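Local coordinates for protein ATP-dependent DNA helicase (Mycobacterium smegmatis, PDB 5V9X) that uses ATP to move 3'-to-5' along a single DNA strand and unwind RNA:DNA duplexes, as a member of the Lhr family of helicases, at residues Val456-Thr468 against Ala490-Leu504. Numbering follows the deposited sequence.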
ATOM      1  N   VAL A 456       7.658   0.383  10.990  1.00 52.04           N
ATOM      2  CA  VAL A 456       7.369  -1.045  11.083  1.00 47.04           C
ATOM      3  C   VAL A 456       6.382  -1.288  12.218  1.00 49.40           C
ATOM      4  O   VAL A 456       6.670  -0.930  13.369  1.00 54.48           O
ATOM      5  CB  VAL A 456       8.656  -1.858  11.298  1.00 41.72           C
ATOM      6  CG1 VAL A 456       8.333  -3.333  11.464  1.00 34.22           C
ATOM      7  CG2 VAL A 456       9.624  -1.640  10.144  1.00 38.98           C
ATOM      8  N   PRO A 457       5.214  -1.867  11.947  1.00 52.05           N
ATOM      9  CA  PRO A 457       4.319  -2.269  13.039  1.00 54.78           C
ATOM     10  C   PRO A 457       5.038  -3.175  14.028  1.00 54.78           C
ATOM     11  O   PRO A 457       5.729  -4.121  13.646  1.00 63.65           O
ATOM     12  CB  PRO A 457       3.187  -3.003  12.313  1.00 60.05           C
ATOM     13  CG  PRO A 457       3.161  -2.382  10.954  1.00 59.58           C
ATOM     14  CD  PRO A 457       4.599  -2.065  10.623  1.00 53.63           C
ATOM     15  N   ALA A 458       4.879  -2.871  15.311  1.00 55.64           N
ATOM     16  CA  ALA A 458       5.610  -3.546  16.376  1.00 53.91           C
ATOM     17  C   ALA A 458       4.767  -4.661  16.978  1.00 55.68           C
ATOM     18  O   ALA A 458       3.601  -4.448  17.329  1.00 58.65           O
ATOM     19  CB  ALA A 458       6.021  -2.550  17.461  1.00 49.33           C
ATOM     20  N   ASN A 459       5.365  -5.844  17.095  1.00 55.70           N
ATOM     21  CA  ASN A 459       4.757  -6.999  17.745  1.00 55.18           C
ATOM     22  C   ASN A 459       3.336  -7.316  17.263  1.00 58.24           C
ATOM     23  O   ASN A 459       2.409  -7.402  18.070  1.00 63.46           O
ATOM     24  CB  ASN A 459       4.766  -6.806  19.256  1.00 49.62           C
ATOM     25  CG  ASN A 459       6.152  -6.504  19.796  1.00 50.87           C
ATOM     26  OD1 ASN A 459       7.158  -6.875  19.194  1.00 52.24           O
ATOM     27  ND2 ASN A 459       6.209  -5.825  20.936  1.00 55.02           N
ATOM     28  N   PRO A 460       3.133  -7.514  15.944  1.00 52.98           N
ATOM     29  CA  PRO A 460       1.796  -7.908  15.475  1.00 47.95           C
ATOM     30  C   PRO A 460       1.512  -9.376  15.756  1.00 47.46           C
ATOM     31  O   PRO A 460       1.918 -10.257  14.990  1.00 47.99           O
ATOM     32  CB  PRO A 460       1.851  -7.610  13.972  1.00 45.62           C
ATOM     33  CG  PRO A 460       3.282  -7.755  13.616  1.00 41.16           C
ATOM     34  CD  PRO A 460       4.073  -7.327  14.821  1.00 47.15           C
ATOM     35  N   LEU A 461       0.794  -9.641  16.852  1.00 48.84           N
ATOM     36  CA  LEU A 461       0.687 -11.002  17.375  1.00 48.87           C
ATOM     37  C   LEU A 461      -0.035 -11.945  16.421  1.00 51.84           C
ATOM     38  O   LEU A 461       0.253 -13.149  16.416  1.00 54.03           O
ATOM     39  CB  LEU A 461      -0.023 -10.988  18.727  1.00 43.57           C
ATOM     40  CG  LEU A 461       0.681 -10.241  19.858  1.00 45.48           C
ATOM     41  CD1 LEU A 461      -0.084 -10.419  21.160  1.00 42.98           C
ATOM     42  CD2 LEU A 461       2.120 -10.713  20.002  1.00 50.47           C
ATOM     43  N   ASP A 462      -0.975 -11.437  15.619  1.00 47.47           N
ATOM     44  CA  ASP A 462      -1.703 -12.322  14.714  1.00 45.15           C
ATOM     45  C   ASP A 462      -0.785 -12.880  13.635  1.00 45.27           C
ATOM     46  O   ASP A 462      -0.891 -14.058  13.272  1.00 49.24           O
ATOM     47  CB  ASP A 462      -2.899 -11.593  14.099  1.00 49.21           C
ATOM     48  CG  ASP A 462      -2.506 -10.325  13.358  1.00 51.68           C
ATOM     49  OD1 ASP A 462      -1.300 -10.001  13.299  1.00 51.94           O
ATOM     50  OD2 ASP A 462      -3.416  -9.649  12.832  1.00 51.21           O
ATOM     51  N   VAL A 463       0.127 -12.053  13.115  1.00 44.05           N
ATOM     52  CA  VAL A 463       1.115 -12.537  12.154  1.00 47.90           C
ATOM     53  C   VAL A 463       1.991 -13.610  12.788  1.00 50.52           C
ATOM     54  O   VAL A 463       2.331 -14.615  12.149  1.00 50.06           O
ATOM     55  CB  VAL A 463       1.955 -11.363  11.612  1.00 48.77           C
ATOM     56  CG1 VAL A 463       3.161 -11.874  10.834  1.00 34.43           C
ATOM     57  CG2 VAL A 463       1.100 -10.458  10.738  1.00 38.72           C
ATOM     58  N   LEU A 464       2.365 -13.415  14.055  1.00 49.97           N
ATOM     59  CA  LEU A 464       3.142 -14.421  14.772  1.00 48.81           C
ATOM     60  C   LEU A 464       2.371 -15.730  14.893  1.00 50.52           C
ATOM     61  O   LEU A 464       2.911 -16.809  14.620  1.00 50.41           O
ATOM     62  CB  LEU A 464       3.521 -13.892  16.157  1.00 48.10           C
ATOM     63  CG  LEU A 464       4.089 -14.901  17.160  1.00 47.06           C
ATOM     64  CD1 LEU A 464       5.441 -15.421  16.702  1.00 40.51           C
ATOM     65  CD2 LEU A 464       4.189 -14.289  18.550  1.00 41.65           C
ATOM     66  N   ALA A 465       1.101 -15.651  15.299  1.00 48.15           N
ATOM     67  CA  ALA A 465       0.297 -16.855  15.485  1.00 46.69           C
ATOM     68  C   ALA A 465       0.200 -17.665  14.199  1.00 50.33           C
ATOM     69  O   ALA A 465       0.267 -18.900  14.227  1.00 55.49           O
ATOM     70  CB  ALA A 465      -1.097 -16.481  15.990  1.00 42.40           C
ATOM     71  N   GLN A 466       0.051 -16.989  13.058  1.00 48.87           N
ATOM     72  CA  GLN A 466      -0.046 -17.698  11.786  1.00 45.87           C
ATOM     73  C   GLN A 466       1.247 -18.443  11.475  1.00 46.71           C
ATOM     74  O   GLN A 466       1.222 -19.633  11.135  1.00 46.89           O
ATOM     75  CB  GLN A 466      -0.393 -16.719  10.663  1.00 43.59           C
ATOM     76  CG  GLN A 466      -0.467 -17.366   9.289  1.00 51.76           C
ATOM     77  CD  GLN A 466      -0.857 -16.389   8.197  1.00 58.59           C
ATOM     78  OE1 GLN A 466      -0.278 -16.392   7.110  1.00 55.12           O
ATOM     79  NE2 GLN A 466      -1.849 -15.549   8.480  1.00 63.06           N
ATOM     80  N   HIS A 467       2.391 -17.759  11.587  1.00 44.52           N
ATOM     81  CA  HIS A 467       3.672 -18.424  11.368  1.00 41.22           C
ATOM     82  C   HIS A 467       3.884 -19.551  12.369  1.00 43.35           C
ATOM     83  O   HIS A 467       4.466 -20.587  12.031  1.00 43.98           O
ATOM     84  CB  HIS A 467       4.815 -17.411  11.450  1.00 42.84           C
ATOM     85  CG  HIS A 467       5.099 -16.708  10.159  1.00 51.84           C
ATOM     86  ND1 HIS A 467       6.098 -17.107   9.298  1.00 56.06           N
ATOM     87  CD2 HIS A 467       4.515 -15.632   9.582  1.00 53.21           C
ATOM     88  CE1 HIS A 467       6.116 -16.310   8.244  1.00 53.15           C
ATOM     89  NE2 HIS A 467       5.165 -15.405   8.392  1.00 50.78           N
ATOM     90  N   THR A 468       3.407 -19.370  13.604  1.00 44.75           N
ATOM     91  CA  THR A 468       3.600 -20.391  14.629  1.00 47.21           C
ATOM     92  C   THR A 468       2.912 -21.695  14.247  1.00 48.97           C
ATOM     93  O   THR A 468       3.449 -22.782  14.489  1.00 57.54           O
ATOM     94  CB  THR A 468       3.086 -19.886  15.977  1.00 54.42           C
ATOM     95  OG1 THR A 468       3.782 -18.687  16.339  1.00 58.21           O
ATOM     96  CG2 THR A 468       3.313 -20.930  17.053  1.00 57.33           C
ATOM     97  N   ALA A 490      12.525  -7.746  12.473  1.00 49.95           N
ATOM     98  CA  ALA A 490      12.341  -6.353  12.865  1.00 55.08           C
ATOM     99  C   ALA A 490      11.043  -6.108  13.640  1.00 59.06           C
ATOM    100  O   ALA A 490      11.080  -5.423  14.670  1.00 59.73           O
ATOM    101  CB  ALA A 490      12.397  -5.446  11.634  1.00 56.01           C
ATOM    102  N   PRO A 491       9.883  -6.622  13.200  1.00 54.74           N
ATOM    103  CA  PRO A 491       8.632  -6.282  13.901  1.00 48.10           C
ATOM    104  C   PRO A 491       8.509  -6.892  15.287  1.00 46.40           C
ATOM    105  O   PRO A 491       7.577  -6.531  16.017  1.00 45.71           O
ATOM    106  CB  PRO A 491       7.538  -6.829  12.971  1.00 48.93           C
ATOM    107  CG  PRO A 491       8.214  -7.101  11.675  1.00 54.39           C
ATOM    108  CD  PRO A 491       9.607  -7.480  12.034  1.00 55.48           C
ATOM    109  N   PHE A 492       9.405  -7.801  15.674  1.00 45.92           N
ATOM    110  CA  PHE A 492       9.318  -8.471  16.967  1.00 46.73           C
ATOM    111  C   PHE A 492      10.596  -8.318  17.782  1.00 47.61           C
ATOM    112  O   PHE A 492      10.835  -9.100  18.708  1.00 46.82           O
ATOM    113  CB  PHE A 492       8.983  -9.950  16.774  1.00 46.36           C
ATOM    114  CG  PHE A 492       7.685 -10.191  16.053  1.00 44.04           C
ATOM    115  CD1 PHE A 492       6.487 -10.230  16.749  1.00 46.19           C
ATOM    116  CD2 PHE A 492       7.663 -10.383  14.683  1.00 40.71           C
ATOM    117  CE1 PHE A 492       5.293 -10.454  16.091  1.00 38.10           C
ATOM    118  CE2 PHE A 492       6.471 -10.606  14.016  1.00 41.84           C
ATOM    119  CZ  PHE A 492       5.286 -10.644  14.723  1.00 45.34           C
ATOM    120  N   ALA A 493      11.418  -7.314  17.463  1.00 49.46           N
ATOM    121  CA  ALA A 493      12.686  -7.125  18.157  1.00 51.18           C
ATOM    122  C   ALA A 493      12.509  -6.837  19.643  1.00 57.84           C
ATOM    123  O   ALA A 493      13.462  -7.003  20.412  1.00 57.02           O
ATOM    124  CB  ALA A 493      13.475  -5.993  17.497  1.00 48.89           C
ATOM    125  N   THR A 494      11.319  -6.402  20.067  1.00 60.66           N
ATOM    126  CA  THR A 494      11.049  -6.121  21.474  1.00 58.82           C
ATOM    127  C   THR A 494       9.901  -6.963  22.021  1.00 57.60           C
ATOM    128  O   THR A 494       9.320  -6.609  23.052  1.00 55.58           O
ATOM    129  CB  THR A 494      10.744  -4.636  21.686  1.00 55.03           C
ATOM    130  OG1 THR A 494       9.448  -4.335  21.151  1.00 52.28           O
ATOM    131  CG2 THR A 494      11.792  -3.766  21.003  1.00 52.17           C
ATOM    132  N   LEU A 495       9.565  -8.063  21.358  1.00 56.94           N
ATOM    133  CA  LEU A 495       8.433  -8.890  21.760  1.00 54.48           C
ATOM    134  C   LEU A 495       8.621  -9.413  23.181  1.00 59.01           C
ATOM    135  O   LEU A 495       9.594 -10.140  23.442  1.00 46.08           O
ATOM    136  CB  LEU A 495       8.265 -10.057  20.789  1.00 47.13           C
ATOM    137  CG  LEU A 495       7.131 -11.047  21.073  1.00 43.39           C
ATOM    138  CD1 LEU A 495       5.780 -10.349  21.053  1.00 42.82           C
ATOM    139  CD2 LEU A 495       7.157 -12.192  20.073  1.00 42.60           C
ATOM    140  N   PRO A 496       7.744  -9.067  24.120  1.00 51.69           N
ATOM    141  CA  PRO A 496       7.846  -9.643  25.466  1.00 51.32           C
ATOM    142  C   PRO A 496       7.587 -11.141  25.426  1.00 57.90           C
ATOM    143  O   PRO A 496       6.689 -11.615  24.728  1.00 65.74           O
ATOM    144  CB  PRO A 496       6.759  -8.903  26.256  1.00 48.43           C
ATOM    145  CG  PRO A 496       6.426  -7.688  25.436  1.00 47.10           C
ATOM    146  CD  PRO A 496       6.642  -8.097  24.015  1.00 48.70           C
ATOM    147  N   ARG A 497       8.397 -11.892  26.179  1.00 56.03           N
ATOM    148  CA  ARG A 497       8.197 -13.336  26.254  1.00 55.17           C
ATOM    149  C   ARG A 497       6.806 -13.677  26.772  1.00 58.30           C
ATOM    150  O   ARG A 497       6.255 -14.729  26.424  1.00 55.23           O
ATOM    151  CB  ARG A 497       9.270 -13.972  27.139  1.00 54.96           C
ATOM    152  CG  ARG A 497       9.237 -15.496  27.170  1.00 60.80           C
ATOM    153  CD  ARG A 497       9.321 -16.077  25.765  1.00 69.13           C
ATOM    154  NE  ARG A 497       9.423 -17.536  25.757  1.00 73.31           N
ATOM    155  CZ  ARG A 497      10.570 -18.205  25.671  1.00 70.88           C
ATOM    156  NH1 ARG A 497      11.718 -17.546  25.591  1.00 69.13           N
ATOM    157  NH2 ARG A 497      10.570 -19.530  25.665  1.00 71.15           N
ATOM    158  N   SER A 498       6.221 -12.801  27.595  1.00 60.62           N
ATOM    159  CA  SER A 498       4.857 -13.022  28.066  1.00 59.28           C
ATOM    160  C   SER A 498       3.862 -12.984  26.911  1.00 62.05           C
ATOM    161  O   SER A 498       2.961 -13.826  26.834  1.00 63.84           O
ATOM    162  CB  SER A 498       4.495 -11.981  29.126  1.00 59.18           C
ATOM    163  OG  SER A 498       4.590 -10.668  28.603  1.00 62.69           O
ATOM    164  N   ALA A 499       4.010 -12.014  26.002  1.00 59.02           N
ATOM    165  CA  ALA A 499       3.137 -11.964  24.834  1.00 61.33           C
ATOM    166  C   ALA A 499       3.356 -13.166  23.921  1.00 69.13           C
ATOM    167  O   ALA A 499       2.405 -13.658  23.302  1.00 72.03           O
ATOM    168  CB  ALA A 499       3.362 -10.661  24.065  1.00 56.96           C
ATOM    169  N   PHE A 500       4.595 -13.647  23.826  1.00 67.08           N
ATOM    170  CA  PHE A 500       4.874 -14.831  23.023  1.00 62.42           C
ATOM    171  C   PHE A 500       4.160 -16.052  23.590  1.00 63.14           C
ATOM    172  O   PHE A 500       3.436 -16.751  22.872  1.00 61.68           O
ATOM    173  CB  PHE A 500       6.384 -15.064  22.953  1.00 65.49           C
ATOM    174  CG  PHE A 500       6.781 -16.266  22.141  1.00 65.74           C
ATOM    175  CD1 PHE A 500       6.761 -16.218  20.755  1.00 64.85           C
ATOM    176  CD2 PHE A 500       7.191 -17.436  22.762  1.00 64.73           C
ATOM    177  CE1 PHE A 500       7.130 -17.319  20.004  1.00 64.70           C
ATOM    178  CE2 PHE A 500       7.563 -18.536  22.015  1.00 65.37           C
ATOM    179  CZ  PHE A 500       7.532 -18.479  20.635  1.00 66.21           C
ATOM    180  N   GLU A 501       4.351 -16.322  24.884  1.00 67.34           N
ATOM    181  CA  GLU A 501       3.680 -17.458  25.507  1.00 60.21           C
ATOM    182  C   GLU A 501       2.168 -17.281  25.490  1.00 54.15           C
ATOM    183  O   GLU A 501       1.427 -18.254  25.319  1.00 53.03           O
ATOM    184  CB  GLU A 501       4.181 -17.651  26.939  1.00 56.92           C
ATOM    185  CG  GLU A 501       5.687 -17.842  27.067  1.00 59.55           C
ATOM    186  CD  GLU A 501       6.190 -19.114  26.407  1.00 64.95           C
ATOM    187  OE1 GLU A 501       5.375 -20.023  26.140  1.00 67.71           O
ATOM    188  OE2 GLU A 501       7.411 -19.204  26.157  1.00 65.68           O
ATOM    189  N   ALA A 502       1.693 -16.043  25.659  1.00 55.01           N
ATOM    190  CA  ALA A 502       0.258 -15.786  25.584  1.00 57.10           C
ATOM    191  C   ALA A 502      -0.305 -16.196  24.228  1.00 62.83           C
ATOM    192  O   ALA A 502      -1.397 -16.770  24.149  1.00 68.80           O
ATOM    193  CB  ALA A 502      -0.030 -14.311  25.861  1.00 51.17           C
ATOM    194  N   THR A 503       0.428 -15.914  23.150  1.00 62.56           N
ATOM    195  CA  THR A 503      -0.022 -16.328  21.826  1.00 66.28           C
ATOM    196  C   THR A 503      -0.020 -17.848  21.691  1.00 71.58           C
ATOM    197  O   THR A 503      -0.953 -18.426  21.119  1.00 73.80           O
ATOM    198  CB  THR A 503       0.857 -15.692  20.747  1.00 64.89           C
ATOM    199  OG1 THR A 503       0.710 -14.266  20.787  1.00 63.22           O
ATOM    200  CG2 THR A 503       0.465 -16.197  19.368  1.00 64.89           C
ATOM    201  N   LEU A 504       1.012 -18.513  22.220  1.00 72.88           N
ATOM    202  CA  LEU A 504       1.068 -19.970  22.140  1.00 67.36           C
ATOM    203  C   LEU A 504      -0.061 -20.610  22.940  1.00 68.42           C
ATOM    204  O   LEU A 504      -0.600 -21.649  22.542  1.00 69.67           O
ATOM    205  CB  LEU A 504       2.422 -20.478  22.636  1.00 61.27           C
ATOM    206  CG  LEU A 504       3.689 -19.941  21.968  1.00 60.09           C
ATOM    207  CD1 LEU A 504       4.893 -20.759  22.403  1.00 62.09           C
ATOM    208  CD2 LEU A 504       3.557 -19.944  20.458  1.00 57.64           C
TER
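The amide N of Asn459 donates to Pro491 O at 2.6 Å where the two lead-in loops run together, and beyond them helix 461-468 and helix 497-504 cross at -54° with their axes 10.1 Å apart. Both helices belong to the winged-helix region of the Lhr protein, and helix 479-488 between them in sequence closes the small helical core through Val486, which touches Leu464, Phe492 and Leu495.

Two successive type I turns, Ala490-Ala493 and Phe492-Leu495, shape the second loop. Val456 CG1 lies 3.8 Å from Pro491 CG in the ring. The Phe492 ring, swung beside its own backbone N (chi1 -59°), reaches the start of helix 461-468: Pro460 O meets the ring edge near its plane, 3.4 Å from CZ, while Pro460 CD packs on the same CZ atom.

Further along, Leu464 makes the most varied contacts, touching Phe492, Leu495, Phe500 and Thr503. With CG anti to the backbone N (chi1 168°), its CD2 meets both Leu495 CD2 and Phe500 CD1, 3.9 Å from each, and its CB touches Phe492 CE1. Leu461 CD2 packs against Leu495 CD1, Ala499 CB and the Thr503 hydroxyl.

At the crossing Ala465 CB meets Thr503 CG2 at 3.7 Å. Thr503 turns its hydroxyl back to its own helix, where OG1 donates to Ala499 O at 3.1 Å; the backbone N of Thr503 reaches that oxygen from the opposite face of the carbonyl plane.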